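Local coordinates for putative exported protein (Bordetella pertussis Tohama I, PDB 2PFY) that binds pyroglutamic acid as the extracytoplasmic solute receptor of a tripartite ATP-independent periplasmic (TRAP) transport system, probably delivering it for uptake, at residues N19-T31 / V225-R239. Residues are numbered along the deposited sequence; the frame is centred on the assembly and turned at random.
Sequences NARQFADEVKAAT and VRQAVLDAGAKAEIR
Phe23 enters a knob-into-hole arrangement between two roughly antiparallel helices of the DctP-type periplasmic receptor fold, its side chain seated among Val229, Ala232, Gly233 and Ala236. The segment axes come within 9.1 Å at 144°, with small residues of 225-239 facing helix 15-30. With CG anti to the backbone N (chi1 158°), the Phe23 side chain swings toward the 225-239 helix. The ring meets that backbone at its edge, where Phe23 CE1 lies 3.6 Å from Val229 O. Val27 CG2 lies over one face of this ring, offset toward the rim, and the same methyl meets Ala232 CB at 3.7 Å. Farther along, Thr31 brings CG2 against Ala228 and Val225, while its hydroxyl bonds back to Val27 O.

The other end is polar and centres on Arg239. Its guanidinium lies between the flat amide of Gln22, stacked at 10° between planes, and the backbone of Lys235 and Ala236. NH2 of Arg239 makes a salt bridge to Glu26 OE1 at 2.7 Å, although the carboxylate stands perpendicular to the guanidinium and the hydrogen bond is weak. Lys235, bent at its last two torsions, adds a longer, weak salt bridge to Glu26 OE2, which also receives a nearly straight bond from Gln22 NE2 (2.9 Å). A water links Glu26 OE1, Ala232 O and Arg239 NH1. Asn19 ties its amide to the facing helix, ND2 donating to Ala236 O at 3.0 Å from above the carbonyl plane.

Tyr116 of strand 112-119 meets the Phe23 ring and touches Asn19 and Ala236, whereas Leu35 of strand 35-40 packs on Val27 and Val229, so both helices rest against the edge strands of the five-stranded sheet.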
loop_
_atom_site.group_PDB
_atom_site.type_symbol
_atom_site.label_atom_id
_atom_site.label_comp_id
_atom_site.label_asym_id
_atom_site.label_seq_id
_atom_site.Cartn_x
_atom_site.Cartn_y
_atom_site.Cartn_z
ATOM N N ASN A 19 -12.202 -4.892 -3.442
ATOM C CA ASN A 19 -12.275 -4.005 -4.621
ATOM C C ASN A 19 -11.727 -4.707 -5.901
ATOM O O ASN A 19 -12.315 -4.592 -7.002
ATOM C CB ASN A 19 -11.543 -2.695 -4.289
ATOM C CG ASN A 19 -11.740 -1.616 -5.343
ATOM O OD1 ASN A 19 -12.817 -1.454 -5.884
ATOM N ND2 ASN A 19 -10.694 -0.882 -5.635
ATOM N N ALA A 20 -10.644 -5.468 -5.750
ATOM C CA ALA A 20 -10.094 -6.255 -6.842
ATOM C C ALA A 20 -11.056 -7.374 -7.304
ATOM O O ALA A 20 -11.199 -7.622 -8.508
ATOM C CB ALA A 20 -8.709 -6.801 -6.463
ATOM N N ARG A 21 -11.707 -8.043 -6.348
ATOM C CA ARG A 21 -12.757 -9.036 -6.649
ATOM C C ARG A 21 -13.913 -8.411 -7.455
ATOM O O ARG A 21 -14.392 -8.992 -8.478
ATOM C CB ARG A 21 -13.255 -9.742 -5.364
ATOM C CG ARG A 21 -12.134 -10.707 -4.768
ATOM C CD ARG A 21 -12.697 -11.644 -3.677
ATOM N NE ARG A 21 -11.676 -12.591 -3.212
ATOM C CZ ARG A 21 -11.288 -13.673 -3.889
ATOM N NH1 ARG A 21 -11.833 -13.959 -5.062
ATOM N NH2 ARG A 21 -10.358 -14.478 -3.398
ATOM N N GLN A 22 -14.338 -7.222 -7.047
ATOM C CA GLN A 22 -15.443 -6.582 -7.753
ATOM C C GLN A 22 -14.987 -6.185 -9.167
ATOM O O GLN A 22 -15.759 -6.292 -10.166
ATOM C CB GLN A 22 -15.975 -5.388 -6.955
ATOM C CG GLN A 22 -17.168 -4.682 -7.657
ATOM C CD GLN A 22 -17.887 -3.674 -6.776
ATOM O OE1 GLN A 22 -17.729 -3.655 -5.540
ATOM N NE2 GLN A 22 -18.654 -2.801 -7.415
ATOM N N PHE A 23 -13.747 -5.714 -9.252
ATOM C CA PHE A 23 -13.102 -5.401 -10.544
ATOM C C PHE A 23 -13.083 -6.634 -11.461
ATOM O O PHE A 23 -13.465 -6.535 -12.640
ATOM C CB PHE A 23 -11.692 -4.817 -10.325
ATOM C CG PHE A 23 -10.778 -4.970 -11.525
ATOM C CD1 PHE A 23 -10.855 -4.069 -12.595
ATOM C CD2 PHE A 23 -9.856 -6.010 -11.581
ATOM C CE1 PHE A 23 -10.022 -4.226 -13.733
ATOM C CE2 PHE A 23 -9.011 -6.194 -12.728
ATOM C CZ PHE A 23 -9.089 -5.289 -13.779
ATOM N N ALA A 24 -12.673 -7.801 -10.934
ATOM C CA ALA A 24 -12.684 -9.048 -11.720
ATOM C C ALA A 24 -14.121 -9.395 -12.202
ATOM O O ALA A 24 -14.344 -9.785 -13.374
ATOM C CB ALA A 24 -12.045 -10.238 -10.891
ATOM N N ASP A 25 -15.086 -9.253 -11.290
ATOM C CA ASP A 25 -16.498 -9.475 -11.608
ATOM C C ASP A 25 -17.004 -8.519 -12.679
ATOM O O ASP A 25 -17.755 -8.938 -13.568
ATOM C CB ASP A 25 -17.397 -9.322 -10.363
ATOM C CG ASP A 25 -17.305 -10.504 -9.430
ATOM O OD1 ASP A 25 -16.892 -11.598 -9.864
ATOM O OD2 ASP A 25 -17.645 -10.321 -8.239
ATOM N N GLU A 26 -16.619 -7.248 -12.577
ATOM C CA GLU A 26 -17.059 -6.232 -13.527
ATOM C C GLU A 26 -16.450 -6.437 -14.915
ATOM O O GLU A 26 -17.122 -6.200 -15.915
ATOM C CB GLU A 26 -16.831 -4.822 -12.977
ATOM C CG GLU A 26 -17.936 -4.501 -11.895
ATOM C CD GLU A 26 -17.792 -3.150 -11.197
ATOM O OE1 GLU A 26 -16.843 -2.358 -11.492
ATOM O OE2 GLU A 26 -18.643 -2.895 -10.319
ATOM N N VAL A 27 -15.207 -6.924 -14.979
ATOM C CA VAL A 27 -14.568 -7.269 -16.244
ATOM C C VAL A 27 -15.338 -8.416 -16.920
ATOM O O VAL A 27 -15.578 -8.420 -18.157
ATOM C CB VAL A 27 -13.046 -7.629 -16.061
ATOM C CG1 VAL A 27 -12.455 -8.280 -17.303
ATOM C CG2 VAL A 27 -12.217 -6.389 -15.730
ATOM N N LYS A 28 -15.742 -9.394 -16.136
ATOM C CA LYS A 28 -16.416 -10.557 -16.693
ATOM C C LYS A 28 -17.783 -10.177 -17.278
ATOM O O LYS A 28 -18.167 -10.665 -18.361
ATOM C CB LYS A 28 -16.602 -11.635 -15.618
ATOM C CG LYS A 28 -17.127 -12.947 -16.176
ATOM C CD LYS A 28 -17.241 -14.008 -15.109
ATOM C CE LYS A 28 -18.021 -15.209 -15.614
ATOM N NZ LYS A 28 -18.488 -16.014 -14.447
ATOM N N ALA A 29 -18.512 -9.331 -16.552
ATOM C CA ALA A 29 -19.832 -8.882 -16.996
ATOM C C ALA A 29 -19.714 -7.945 -18.193
ATOM O O ALA A 29 -20.466 -8.062 -19.173
ATOM C CB ALA A 29 -20.605 -8.229 -15.825
ATOM N N ALA A 30 -18.760 -7.036 -18.141
ATOM C CA ALA A 30 -18.574 -6.059 -19.196
ATOM C C ALA A 30 -18.103 -6.676 -20.514
ATOM O O ALA A 30 -18.412 -6.150 -21.580
ATOM C CB ALA A 30 -17.606 -4.977 -18.739
ATOM N N THR A 31 -17.362 -7.785 -20.448
ATOM C CA THR A 31 -16.966 -8.533 -21.637
ATOM C C THR A 31 -17.908 -9.708 -21.980
ATOM O O THR A 31 -17.604 -10.527 -22.842
ATOM C CB THR A 31 -15.530 -9.076 -21.486
ATOM O OG1 THR A 31 -15.507 -10.041 -20.423
ATOM C CG2 THR A 31 -14.574 -7.947 -21.180
ATOM N N VAL A 225 -12.000 -5.671 -25.379
ATOM C CA VAL A 225 -11.774 -6.338 -24.084
ATOM C C VAL A 225 -10.705 -5.566 -23.345
ATOM O O VAL A 225 -10.878 -5.273 -22.143
ATOM C CB VAL A 225 -11.437 -7.863 -24.249
ATOM C CG1 VAL A 225 -11.097 -8.531 -22.898
ATOM C CG2 VAL A 225 -12.602 -8.613 -24.949
ATOM N N ARG A 226 -9.636 -5.171 -24.054
ATOM C CA ARG A 226 -8.629 -4.291 -23.461
ATOM C C ARG A 226 -9.273 -3.053 -22.848
ATOM O O ARG A 226 -8.968 -2.709 -21.710
ATOM C CB ARG A 226 -7.515 -3.927 -24.444
ATOM C CG ARG A 226 -6.804 -5.162 -25.013
ATOM C CD ARG A 226 -5.496 -4.840 -25.702
ATOM N NE ARG A 226 -5.626 -3.820 -26.754
ATOM C CZ ARG A 226 -5.795 -4.087 -28.049
ATOM N NH1 ARG A 226 -5.889 -5.337 -28.476
ATOM N NH2 ARG A 226 -5.879 -3.094 -28.915
ATOM N N GLN A 227 -10.193 -2.421 -23.592
ATOM C CA GLN A 227 -10.844 -1.201 -23.143
ATOM C C GLN A 227 -11.758 -1.500 -21.970
ATOM O O GLN A 227 -11.762 -0.746 -21.006
ATOM C CB GLN A 227 -11.605 -0.490 -24.288
ATOM C CG GLN A 227 -12.152 0.924 -23.946
ATOM C CD GLN A 227 -11.052 1.888 -23.504
ATOM O OE1 GLN A 227 -10.151 2.170 -24.255
ATOM N NE2 GLN A 227 -11.131 2.384 -22.262
ATOM N N ALA A 228 -12.486 -2.611 -22.020
ATOM C CA ALA A 228 -13.293 -2.999 -20.883
ATOM C C ALA A 228 -12.435 -3.137 -19.587
ATOM O O ALA A 228 -12.852 -2.685 -18.493
ATOM C CB ALA A 228 -14.092 -4.280 -21.181
ATOM N N VAL A 229 -11.238 -3.703 -19.708
ATOM C CA VAL A 229 -10.353 -3.846 -18.528
ATOM C C VAL A 229 -9.964 -2.481 -17.969
ATOM O O VAL A 229 -10.012 -2.225 -16.727
ATOM C CB VAL A 229 -9.086 -4.662 -18.869
ATOM C CG1 VAL A 229 -8.025 -4.611 -17.692
ATOM C CG2 VAL A 229 -9.456 -6.089 -19.172
ATOM N N LEU A 230 -9.561 -1.596 -18.873
ATOM C CA LEU A 230 -9.183 -0.258 -18.447
ATOM C C LEU A 230 -10.347 0.509 -17.807
ATOM O O LEU A 230 -10.144 1.183 -16.799
ATOM C CB LEU A 230 -8.497 0.525 -19.569
ATOM C CG LEU A 230 -7.142 -0.054 -20.031
ATOM C CD1 LEU A 230 -6.508 0.850 -21.069
ATOM C CD2 LEU A 230 -6.173 -0.218 -18.867
ATOM N N ASP A 231 -11.559 0.362 -18.350
ATOM C CA ASP A 231 -12.741 1.050 -17.838
ATOM C C ASP A 231 -13.143 0.463 -16.482
ATOM O O ASP A 231 -13.504 1.194 -15.533
ATOM C CB ASP A 231 -13.911 0.904 -18.832
ATOM C CG ASP A 231 -13.715 1.735 -20.114
ATOM O OD1 ASP A 231 -12.748 2.540 -20.211
ATOM O OD2 ASP A 231 -14.540 1.567 -21.040
ATOM N N ALA A 232 -13.107 -0.861 -16.384
ATOM C CA ALA A 232 -13.394 -1.485 -15.095
ATOM C C ALA A 232 -12.348 -1.018 -14.052
ATOM O O ALA A 232 -12.686 -0.763 -12.888
ATOM C CB ALA A 232 -13.472 -2.998 -15.214
ATOM N N GLY A 233 -11.104 -0.841 -14.498
ATOM C CA GLY A 233 -10.040 -0.325 -13.646
ATOM C C GLY A 233 -10.339 1.088 -13.162
ATOM O O GLY A 233 -10.191 1.403 -11.971
ATOM N N ALA A 234 -10.769 1.943 -14.085
ATOM C CA ALA A 234 -11.146 3.319 -13.740
ATOM C C ALA A 234 -12.223 3.326 -12.631
ATOM O O ALA A 234 -12.117 4.093 -11.687
ATOM C CB ALA A 234 -11.647 4.085 -15.035
ATOM N N LYS A 235 -13.250 2.486 -12.761
ATOM C CA LYS A 235 -14.325 2.365 -11.781
ATOM C C LYS A 235 -13.775 1.860 -10.443
ATOM O O LYS A 235 -14.203 2.308 -9.371
ATOM C CB LYS A 235 -15.395 1.390 -12.291
ATOM C CG LYS A 235 -16.470 2.033 -13.236
ATOM C CD LYS A 235 -17.707 1.102 -13.408
ATOM C CE LYS A 235 -18.861 1.358 -12.371
ATOM N NZ LYS A 235 -18.949 0.440 -11.141
ATOM N N ALA A 236 -12.832 0.921 -10.514
ATOM C CA ALA A 236 -12.163 0.408 -9.302
ATOM C C ALA A 236 -11.344 1.475 -8.568
ATOM O O ALA A 236 -11.328 1.512 -7.333
ATOM C CB ALA A 236 -11.298 -0.829 -9.632
ATOM N N GLU A 237 -10.675 2.339 -9.318
ATOM C CA GLU A 237 -9.851 3.371 -8.731
ATOM C C GLU A 237 -10.757 4.355 -7.961
ATOM O O GLU A 237 -10.460 4.731 -6.812
ATOM C CB GLU A 237 -8.991 4.056 -9.814
ATOM C CG GLU A 237 -8.059 5.184 -9.308
ATOM C CD GLU A 237 -6.803 5.344 -10.140
ATOM O OE1 GLU A 237 -6.295 4.335 -10.698
ATOM O OE2 GLU A 237 -6.313 6.496 -10.246
ATOM N N ILE A 238 -11.866 4.739 -8.586
ATOM C CA ILE A 238 -12.846 5.628 -7.941
ATOM C C ILE A 238 -13.426 4.950 -6.681
ATOM O O ILE A 238 -13.470 5.565 -5.609
ATOM C CB ILE A 238 -13.962 6.072 -8.939
ATOM C CG1 ILE A 238 -13.350 6.901 -10.085
ATOM C CG2 ILE A 238 -15.107 6.835 -8.190
ATOM C CD1 ILE A 238 -14.213 6.951 -11.367
ATOM N N ARG A 239 -13.858 3.699 -6.820
ATOM C CA ARG A 239 -14.442 2.927 -5.715
ATOM C C ARG A 239 -13.420 2.829 -4.579
ATOM O O ARG A 239 -13.775 2.949 -3.390
ATOM C CB ARG A 239 -14.852 1.530 -6.227
ATOM C CG ARG A 239 -15.560 0.624 -5.243
ATOM C CD ARG A 239 -15.702 -0.842 -5.813
ATOM N NE ARG A 239 -16.135 -0.734 -7.150
ATOM C CZ ARG A 239 -15.613 -1.284 -8.235
ATOM N NH1 ARG A 239 -14.617 -2.183 -8.251
ATOM N NH2 ARG A 239 -16.198 -0.930 -9.335
HETATM O O HOH W 1 -14.286 -2.383 -11.377
#